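Local atomic coordinates of apical membrane antigen 1-like protein, soluble form (Toxoplasma gondii, PDB entry 3ZLE), a protein that probably takes part in host cell invasion by sporozoites, as a surface paralog of AMA1, the moving-junction antigen of apicomplexan parasites. Residues A[36-41]-A[206-211]; A[42-47]-A[292-297]; A[144-149]-A[284-289]. One frame throughout, in Å; residues are numbered along the deposited sequence.

Overall arrangement
From the N terminus, the chain first runs through 36-41 and 42-47, consecutive strands of one small antiparallel hairpin, and then reaches 144-149 at the start of strand 148-151. Interaction 1 closes a loop from 36-41 to 206-211, just before helix 214-217. Interactions 3 and 2 close later, at 284-289 and 292-297 of the long segment that precedes strand 303-308. Interaction 3 is nested within the loop of interaction 2, while interaction 1 crosses both. All three centres lie about 11 Å from one another. Together they tie the hairpin, the five-stranded sheet and the late loop into one side of the AMA1 ectodomain, whose family belongs to the PAN clan.

Interaction 1 (A[36-41]-A[206-211]); sequences LGRDTE and VAEGNP
R38 and E208 approach each other from opposite directions, and their charged ends make the whole contact. The direct ionic component is a long salt bridge, with R38 NH2 3.8 Å from E208 OE1. The carboxylate plane is turned about 60° from that of the guanidinium, and no direct hydrogen bond forms.

A water does the closer bridging. It lies in the guanidinium plane at its edge, accepts from R38 NH2 at 2.6 Å and donates to E208 OE1 at 3.1 Å. R38 gets there as a nearly straight arm from CG to NE, with CG anti to the carbonyl carbon (chi1 -81°). The chain of E208 is likewise stretched out beyond CG.

Further partners lie outside the pair. The other carboxylate oxygen, E208 OE2, is hydrogen-bonded to Y129 OH of helix 120-129, which helps to set the rotation of the carboxylate. The ring of F205 forms a cation-pi contact with R38. The bridge thus joins, near the surface, the loop that leaves the 3-10 turn at V206-A207 to the first strand of a hairpin, at a classic beta bulge in which G37 and R38 stand opposite the single residue E45.

Interaction 2 (A[42-47]-A[292-297]); sequences GYREVG and SSPKSG
R44 NH2 is gripped by two backbone carbonyl oxygens: P294 O across the contact at 2.8 Å and L36 O, just ahead of strand 38-40. Both bonds are weak; the N-H...O angle to P294 O is only 123°, although that oxygen lies at the guanidinium edge, near its plane. A firmer tie is made by R44 NH1, which hydrogen-bonds to the carbonyl of D269, and carbonyl oxygens at both terminal nitrogens restrict the rotation of the group.

One guanidinium face is covered by S293, whose CB stands 3.5 Å above the plane and over its centre. The serine hydroxyl is turned elsewhere: S293 OG accepts from E290 N and comes nearest the arginine at R44 CD, 3.5 Å away. A bend at chi3 (43°) swings the guanidinium out of the line of the aliphatic stem and over S293.

R44 lies in strand 43-45 of a beta-hairpin with a two-residue turn. E41 and G42 form this type I' turn, and antiparallel strand 38-40 is the partner strand. Backbone hydrogen bonds between G42 and H289 and between R44 and P287 continue the pairing onto the late loop, just upstream of S293.

The P294 ring crosses the arginine side chain at about a right angle, its CD 3.8 Å from R44 NH1. K295 contributes only a marginal contact, through CG. Its ammonium NZ lies 5.9 Å from R44 NH2, but it is salt-bridged to D39 of the neighbouring strand, which probably offsets the like charges.

Interaction 3 (A[144-149]-A[284-289]); sequences YKYPFV and DFWPVH
Y144 and W286 lie flat against each other in an offset stack, the tyrosine ring centroid 3.9 Å from that of the indole six-membered ring and the planes 1° from parallel. The two side chains run antiparallel. As a result, Y144 OH reaches back over W286 CB at 3.8 Å, while Y144 CB lies over the far end of the indole, 3.7 Å from W286 CZ3, in an off-centre CH-pi contact. With chi1 near trans (-164°), the ring of Y144 is carried across the indole face.

Polar groups pin both partners of this buried stack. Y144 OH is hydrogen-bonded to R44 O and to S163 OG, and W286 NE1 to S161 O. Y43 of the hairpin strand 43-45 adds an edge-to-face contact with W286. The result is an aromatic cluster where the hairpin, the approach to strand 148-151 of the five-stranded sheet and the late loop of this AMA1 domain converge.

The packing is looser around Y146. Its ring is inclined to the indole and touches it mainly through one carbon, Y146 CE1, 3.8 Å from W286 CZ2; the phenol oxygen is hydrogen-bonded to V134 N instead. At the partly exposed margin, P287 merely skirts the contact.

Interaction 1 (A[36-41]-A[206-211])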
loop_
_atom_site.group_PDB
_atom_site.type_symbol
_atom_site.label_atom_id
_atom_site.label_comp_id
_atom_site.label_asym_id
_atom_site.label_seq_id
_atom_site.Cartn_x
_atom_site.Cartn_y
_atom_site.Cartn_z
ATOM N N LEU A 36 -9.466 -2.875 5.892
ATOM C CA LEU A 36 -10.544 -3.730 6.364
ATOM C C LEU A 36 -11.805 -3.219 5.759
ATOM O O LEU A 36 -12.785 -2.989 6.450
ATOM C CB LEU A 36 -10.605 -3.779 7.924
ATOM C CG LEU A 36 -9.482 -4.506 8.667
ATOM C CD1 LEU A 36 -9.537 -4.233 10.191
ATOM C CD2 LEU A 36 -9.470 -6.015 8.408
ATOM N N GLY A 37 -11.780 -3.050 4.441
ATOM C CA GLY A 37 -12.802 -2.299 3.755
ATOM C C GLY A 37 -14.035 -3.126 3.435
ATOM O O GLY A 37 -14.988 -2.613 2.861
ATOM N N ARG A 38 -14.019 -4.398 3.803
ATOM C CA ARG A 38 -15.150 -5.290 3.544
ATOM C C ARG A 38 -15.599 -6.046 4.785
ATOM O O ARG A 38 -14.812 -6.282 5.690
ATOM C CB ARG A 38 -14.771 -6.295 2.495
ATOM C CG ARG A 38 -14.877 -5.756 1.090
ATOM C CD ARG A 38 -14.257 -6.768 0.186
ATOM N NE ARG A 38 -14.643 -6.558 -1.195
ATOM C CZ ARG A 38 -15.493 -7.336 -1.838
ATOM N NH1 ARG A 38 -16.096 -8.330 -1.196
ATOM N NH2 ARG A 38 -15.732 -7.122 -3.115
ATOM N N ASP A 39 -16.830 -6.541 4.755
ATOM C CA ASP A 39 -17.308 -7.464 5.768
ATOM C C ASP A 39 -18.082 -8.616 5.163
ATOM O O ASP A 39 -18.694 -8.486 4.103
ATOM C CB ASP A 39 -18.157 -6.742 6.796
ATOM C CG ASP A 39 -18.948 -5.630 6.199
ATOM O OD1 ASP A 39 -20.036 -5.912 5.666
ATOM O OD2 ASP A 39 -18.501 -4.465 6.292
ATOM N N THR A 40 -17.955 -9.775 5.780
ATOM C CA THR A 40 -18.662 -10.952 5.345
ATOM C C THR A 40 -18.858 -11.810 6.558
ATOM O O THR A 40 -17.957 -11.881 7.427
ATOM C CB THR A 40 -17.822 -11.753 4.350
ATOM O OG1 THR A 40 -17.362 -10.871 3.324
ATOM C CG2 THR A 40 -18.628 -12.911 3.744
ATOM N N GLU A 41 -20.047 -12.410 6.656
ATOM C CA GLU A 41 -20.371 -13.337 7.736
ATOM C C GLU A 41 -20.075 -12.751 9.109
ATOM O O GLU A 41 -19.699 -13.470 10.029
ATOM C CB GLU A 41 -19.634 -14.654 7.563
ATOM C CG GLU A 41 -19.899 -15.354 6.226
ATOM C CD GLU A 41 -19.122 -16.652 6.094
ATOM O OE1 GLU A 41 -18.221 -16.899 6.931
ATOM O OE2 GLU A 41 -19.386 -17.423 5.151
ATOM N N VAL A 206 -7.589 -8.205 -5.182
ATOM C CA VAL A 206 -6.651 -7.948 -6.270
ATOM C C VAL A 206 -6.972 -8.922 -7.371
ATOM O O VAL A 206 -6.865 -8.589 -8.497
ATOM C CB VAL A 206 -5.163 -8.094 -5.791
ATOM C CG1 VAL A 206 -4.170 -8.019 -6.957
ATOM C CG2 VAL A 206 -4.836 -7.017 -4.802
ATOM N N ALA A 207 -7.396 -10.139 -7.051
ATOM C CA ALA A 207 -7.579 -11.110 -8.114
ATOM C C ALA A 207 -8.855 -10.936 -8.943
ATOM O O ALA A 207 -8.976 -11.502 -10.030
ATOM C CB ALA A 207 -7.471 -12.532 -7.590
ATOM N N GLU A 208 -9.758 -10.091 -8.461
ATOM C CA GLU A 208 -11.146 -10.094 -8.903
ATOM C C GLU A 208 -11.258 -9.417 -10.245
ATOM O O GLU A 208 -10.830 -8.308 -10.407
ATOM C CB GLU A 208 -12.027 -9.356 -7.898
ATOM C CG GLU A 208 -13.496 -9.667 -8.071
ATOM C CD GLU A 208 -14.331 -9.283 -6.874
ATOM O OE1 GLU A 208 -14.462 -8.065 -6.601
ATOM O OE2 GLU A 208 -14.951 -10.195 -6.281
ATOM N N GLY A 209 -11.852 -10.091 -11.222
ATOM C CA GLY A 209 -11.825 -9.557 -12.574
ATOM C C GLY A 209 -10.553 -10.014 -13.252
ATOM O O GLY A 209 -10.362 -11.216 -13.468
ATOM N N ASN A 210 -9.687 -9.077 -13.599
ATOM C CA ASN A 210 -8.408 -9.440 -14.152
ATOM C C ASN A 210 -7.322 -9.294 -13.085
ATOM O O ASN A 210 -6.970 -8.181 -12.716
ATOM C CB ASN A 210 -8.070 -8.538 -15.316
ATOM C CG ASN A 210 -6.640 -8.735 -15.816
ATOM O OD1 ASN A 210 -6.016 -9.791 -15.649
ATOM N ND2 ASN A 210 -6.123 -7.712 -16.424
ATOM N N PRO A 211 -6.762 -10.415 -12.653
ATOM C CA PRO A 211 -5.843 -10.449 -11.495
ATOM C C PRO A 211 -4.552 -9.700 -11.805
ATOM O O PRO A 211 -3.813 -9.359 -10.914
ATOM C CB PRO A 211 -5.559 -11.950 -11.301
ATOM C CG PRO A 211 -6.648 -12.677 -12.102
ATOM C CD PRO A 211 -7.011 -11.761 -13.231
HETATM O O HOH W 1 -17.150 -7.611 -5.210
#

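Interaction 2 (A[42-47]-A[292-297])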
loop_
_atom_site.group_PDB
_atom_site.type_symbol
_atom_site.label_atom_id
_atom_site.label_comp_id
_atom_site.label_asym_id
_atom_site.label_seq_id
_atom_site.Cartn_x
_atom_site.Cartn_y
_atom_site.Cartn_z
ATOM N N GLY A 42 -20.151 -11.429 9.218
ATOM C CA GLY A 42 -19.871 -10.752 10.498
ATOM C C GLY A 42 -18.411 -10.348 10.737
ATOM O O GLY A 42 -18.115 -9.694 11.733
ATOM N N TYR A 43 -17.506 -10.628 9.794
ATOM C CA TYR A 43 -16.101 -10.218 9.999
ATOM C C TYR A 43 -15.590 -9.171 9.022
ATOM O O TYR A 43 -15.914 -9.216 7.827
ATOM C CB TYR A 43 -15.181 -11.412 9.980
ATOM C CG TYR A 43 -15.528 -12.444 10.984
ATOM C CD1 TYR A 43 -14.982 -12.409 12.278
ATOM C CD2 TYR A 43 -16.346 -13.508 10.637
ATOM C CE1 TYR A 43 -15.253 -13.416 13.194
ATOM C CE2 TYR A 43 -16.664 -14.501 11.554
ATOM C CZ TYR A 43 -16.130 -14.449 12.832
ATOM O OH TYR A 43 -16.431 -15.466 13.715
ATOM N N ARG A 44 -14.702 -8.300 9.512
ATOM C CA ARG A 44 -13.976 -7.364 8.629
ATOM C C ARG A 44 -13.016 -8.111 7.684
ATOM O O ARG A 44 -12.364 -9.088 8.074
ATOM C CB ARG A 44 -13.229 -6.328 9.465
ATOM C CG ARG A 44 -14.019 -5.920 10.677
ATOM C CD ARG A 44 -13.729 -4.493 11.111
ATOM N NE ARG A 44 -13.667 -3.589 9.980
ATOM C CZ ARG A 44 -13.037 -2.416 10.009
ATOM N NH1 ARG A 44 -12.445 -2.001 11.125
ATOM N NH2 ARG A 44 -13.101 -1.615 8.966
ATOM N N GLU A 45 -13.062 -7.756 6.410
ATOM C CA GLU A 45 -12.387 -8.541 5.377
ATOM C C GLU A 45 -11.502 -7.574 4.580
ATOM O O GLU A 45 -11.886 -6.393 4.392
ATOM C CB GLU A 45 -13.450 -9.218 4.498
ATOM C CG GLU A 45 -12.929 -10.056 3.356
ATOM C CD GLU A 45 -14.057 -10.703 2.565
ATOM O OE1 GLU A 45 -14.949 -9.958 2.112
ATOM O OE2 GLU A 45 -14.064 -11.953 2.404
ATOM N N VAL A 46 -10.260 -7.988 4.290
ATOM C CA VAL A 46 -9.297 -7.106 3.562
ATOM C C VAL A 46 -9.825 -6.911 2.173
ATOM O O VAL A 46 -10.148 -7.880 1.499
ATOM C CB VAL A 46 -7.865 -7.742 3.464
ATOM C CG1 VAL A 46 -6.842 -6.748 2.872
ATOM C CG2 VAL A 46 -7.387 -8.203 4.836
ATOM N N GLY A 47 -9.862 -5.664 1.693
ATOM C CA GLY A 47 -10.660 -5.356 0.512
ATOM C C GLY A 47 -10.084 -4.518 -0.626
ATOM O O GLY A 47 -10.686 -4.443 -1.675
ATOM N N SER A 292 -20.209 0.313 13.677
ATOM C CA SER A 292 -19.353 1.510 13.638
ATOM C C SER A 292 -17.936 1.330 13.013
ATOM O O SER A 292 -17.090 2.233 13.110
ATOM C CB SER A 292 -19.251 2.137 15.030
ATOM O OG SER A 292 -18.250 1.510 15.818
ATOM N N SER A 293 -17.669 0.167 12.418
ATOM C CA SER A 293 -16.347 -0.096 11.814
ATOM C C SER A 293 -16.069 0.887 10.695
ATOM O O SER A 293 -16.818 0.955 9.727
ATOM C CB SER A 293 -16.265 -1.527 11.280
ATOM O OG SER A 293 -16.284 -2.467 12.345
ATOM N N PRO A 294 -14.973 1.638 10.807
ATOM C CA PRO A 294 -14.663 2.665 9.816
ATOM C C PRO A 294 -14.263 2.076 8.472
ATOM O O PRO A 294 -13.548 1.070 8.399
ATOM C CB PRO A 294 -13.466 3.428 10.431
ATOM C CG PRO A 294 -13.210 2.817 11.773
ATOM C CD PRO A 294 -13.913 1.483 11.809
ATOM N N LYS A 295 -14.642 2.761 7.416
ATOM C CA LYS A 295 -14.107 2.470 6.108
ATOM C C LYS A 295 -13.633 3.748 5.450
ATOM O O LYS A 295 -14.424 4.595 5.089
ATOM C CB LYS A 295 -15.150 1.761 5.265
ATOM C CG LYS A 295 -15.559 0.404 5.826
ATOM C CD LYS A 295 -16.735 -0.153 5.042
ATOM C CE LYS A 295 -16.830 -1.657 5.174
ATOM N NZ LYS A 295 -18.067 -2.057 5.880
ATOM N N SER A 296 -12.313 3.926 5.404
ATOM C CA SER A 296 -11.705 5.057 4.707
ATOM C C SER A 296 -12.156 5.108 3.240
ATOM O O SER A 296 -12.237 6.165 2.658
ATOM C CB SER A 296 -10.189 4.926 4.770
ATOM O OG SER A 296 -9.778 3.744 4.078
ATOM N N GLY A 297 -12.475 3.981 2.649
ATOM C CA GLY A 297 -12.668 3.954 1.143
ATOM C C GLY A 297 -11.418 4.351 0.379
ATOM O O GLY A 297 -11.488 4.653 -0.813
#

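Interaction 3 (A[144-149]-A[284-289])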
loop_
_atom_site.group_PDB
_atom_site.type_symbol
_atom_site.label_atom_id
_atom_site.label_comp_id
_atom_site.label_asym_id
_atom_site.label_seq_id
_atom_site.Cartn_x
_atom_site.Cartn_y
_atom_site.Cartn_z
ATOM N N TYR A 144 -15.554 -16.107 3.544
ATOM C CA TYR A 144 -14.484 -15.146 3.854
ATOM C C TYR A 144 -13.304 -15.334 2.904
ATOM O O TYR A 144 -12.894 -16.460 2.647
ATOM C CB TYR A 144 -14.003 -15.373 5.293
ATOM C CG TYR A 144 -13.192 -14.233 5.864
ATOM C CD1 TYR A 144 -13.815 -13.151 6.445
ATOM C CD2 TYR A 144 -11.793 -14.284 5.894
ATOM C CE1 TYR A 144 -13.088 -12.111 6.990
ATOM C CE2 TYR A 144 -11.064 -13.236 6.395
ATOM C CZ TYR A 144 -11.716 -12.142 6.954
ATOM O OH TYR A 144 -10.996 -11.081 7.502
ATOM N N LYS A 145 -12.718 -14.236 2.437
ATOM C CA LYS A 145 -11.463 -14.317 1.661
ATOM C C LYS A 145 -10.231 -13.843 2.445
ATOM O O LYS A 145 -10.124 -12.662 2.793
ATOM C CB LYS A 145 -11.581 -13.505 0.383
ATOM C CG LYS A 145 -12.796 -13.827 -0.458
ATOM C CD LYS A 145 -12.542 -15.044 -1.293
ATOM C CE LYS A 145 -13.551 -15.093 -2.435
ATOM N NZ LYS A 145 -13.765 -16.506 -2.809
ATOM N N TYR A 146 -9.241 -14.729 2.558
ATOM C CA TYR A 146 -7.907 -14.396 3.084
ATOM C C TYR A 146 -7.142 -13.376 2.239
ATOM O O TYR A 146 -7.341 -13.299 1.022
ATOM C CB TYR A 146 -7.060 -15.660 3.175
ATOM C CG TYR A 146 -7.639 -16.743 4.060
ATOM C CD1 TYR A 146 -7.968 -16.495 5.410
ATOM C CD2 TYR A 146 -7.799 -18.043 3.577
ATOM C CE1 TYR A 146 -8.367 -17.548 6.261
ATOM C CE2 TYR A 146 -8.201 -19.084 4.416
ATOM C CZ TYR A 146 -8.509 -18.841 5.740
ATOM O OH TYR A 146 -8.989 -19.909 6.545
ATOM N N PRO A 147 -6.291 -12.557 2.881
ATOM C CA PRO A 147 -5.335 -11.728 2.145
ATOM C C PRO A 147 -4.083 -12.542 1.823
ATOM O O PRO A 147 -3.884 -13.614 2.398
ATOM C CB PRO A 147 -4.957 -10.644 3.171
ATOM C CG PRO A 147 -5.073 -11.343 4.488
ATOM C CD PRO A 147 -6.275 -12.253 4.332
ATOM N N PHE A 148 -3.154 -11.948 1.083
ATOM C CA PHE A 148 -1.941 -12.692 0.726
ATOM C C PHE A 148 -0.705 -11.827 0.915
ATOM O O PHE A 148 -0.792 -10.611 0.944
ATOM C CB PHE A 148 -2.049 -13.116 -0.740
ATOM C CG PHE A 148 -1.931 -11.965 -1.692
ATOM C CD1 PHE A 148 -0.681 -11.493 -2.078
ATOM C CD2 PHE A 148 -3.061 -11.262 -2.083
ATOM C CE1 PHE A 148 -0.577 -10.412 -2.959
ATOM C CE2 PHE A 148 -2.984 -10.178 -2.925
ATOM C CZ PHE A 148 -1.738 -9.734 -3.367
ATOM N N VAL A 149 0.458 -12.466 0.895
ATOM C CA VAL A 149 1.703 -11.756 0.829
ATOM C C VAL A 149 2.572 -12.488 -0.165
ATOM O O VAL A 149 2.718 -13.737 -0.095
ATOM C CB VAL A 149 2.413 -11.731 2.198
ATOM C CG1 VAL A 149 3.828 -11.179 2.038
ATOM C CG2 VAL A 149 1.632 -10.865 3.205
ATOM N N ASP A 284 -8.804 -15.546 17.531
ATOM C CA ASP A 284 -9.519 -14.480 16.878
ATOM C C ASP A 284 -8.717 -13.917 15.697
ATOM O O ASP A 284 -8.227 -12.799 15.742
ATOM C CB ASP A 284 -9.849 -13.384 17.902
ATOM C CG ASP A 284 -10.908 -13.831 18.911
ATOM O OD1 ASP A 284 -11.608 -14.835 18.638
ATOM O OD2 ASP A 284 -11.082 -13.145 19.939
ATOM N N PHE A 285 -8.644 -14.700 14.623
ATOM C CA PHE A 285 -7.840 -14.361 13.472
ATOM C C PHE A 285 -8.431 -13.231 12.656
ATOM O O PHE A 285 -7.742 -12.648 11.856
ATOM C CB PHE A 285 -7.606 -15.592 12.592
ATOM C CG PHE A 285 -6.756 -16.661 13.241
ATOM C CD1 PHE A 285 -6.182 -16.457 14.495
ATOM C CD2 PHE A 285 -6.590 -17.892 12.631
ATOM C CE1 PHE A 285 -5.466 -17.461 15.117
ATOM C CE2 PHE A 285 -5.822 -18.881 13.225
ATOM C CZ PHE A 285 -5.258 -18.668 14.475
ATOM N N TRP A 286 -9.748 -13.017 12.760
ATOM C CA TRP A 286 -10.414 -12.009 11.933
ATOM C C TRP A 286 -11.130 -10.975 12.806
ATOM O O TRP A 286 -11.868 -11.333 13.703
ATOM C CB TRP A 286 -11.414 -12.655 10.930
ATOM C CG TRP A 286 -10.944 -13.945 10.185
ATOM C CD1 TRP A 286 -9.667 -14.333 9.943
ATOM C CD2 TRP A 286 -11.789 -14.929 9.540
ATOM N NE1 TRP A 286 -9.645 -15.533 9.237
ATOM C CE2 TRP A 286 -10.935 -15.949 9.040
ATOM C CE3 TRP A 286 -13.176 -15.125 9.483
ATOM C CZ2 TRP A 286 -11.421 -17.098 8.422
ATOM C CZ3 TRP A 286 -13.671 -16.271 8.841
ATOM C CH2 TRP A 286 -12.784 -17.241 8.304
ATOM N N PRO A 287 -10.970 -9.681 12.487
ATOM C CA PRO A 287 -11.599 -8.619 13.252
ATOM C C PRO A 287 -13.107 -8.683 13.112
ATOM O O PRO A 287 -13.616 -8.753 11.990
ATOM C CB PRO A 287 -11.059 -7.344 12.585
ATOM C CG PRO A 287 -9.744 -7.765 12.016
ATOM C CD PRO A 287 -9.965 -9.161 11.541
ATOM N N VAL A 288 -13.831 -8.630 14.229
ATOM C CA VAL A 288 -15.285 -8.669 14.108
ATOM C C VAL A 288 -15.851 -7.350 13.596
ATOM O O VAL A 288 -15.320 -6.270 13.892
ATOM C CB VAL A 288 -16.046 -9.290 15.347
ATOM C CG1 VAL A 288 -15.107 -9.710 16.467
ATOM C CG2 VAL A 288 -17.198 -8.412 15.825
ATOM N N HIS A 289 -16.796 -7.455 12.674
ATOM C CA HIS A 289 -17.364 -6.285 12.031
ATOM C C HIS A 289 -18.475 -5.687 12.899
ATOM O O HIS A 289 -19.450 -6.365 13.234
ATOM C CB HIS A 289 -17.916 -6.628 10.647
ATOM C CG HIS A 289 -18.657 -5.494 10.004
ATOM N ND1 HIS A 289 -18.090 -4.253 9.809
ATOM C CD2 HIS A 289 -19.949 -5.380 9.616
ATOM C CE1 HIS A 289 -18.986 -3.438 9.282
ATOM N NE2 HIS A 289 -20.125 -4.095 9.163
#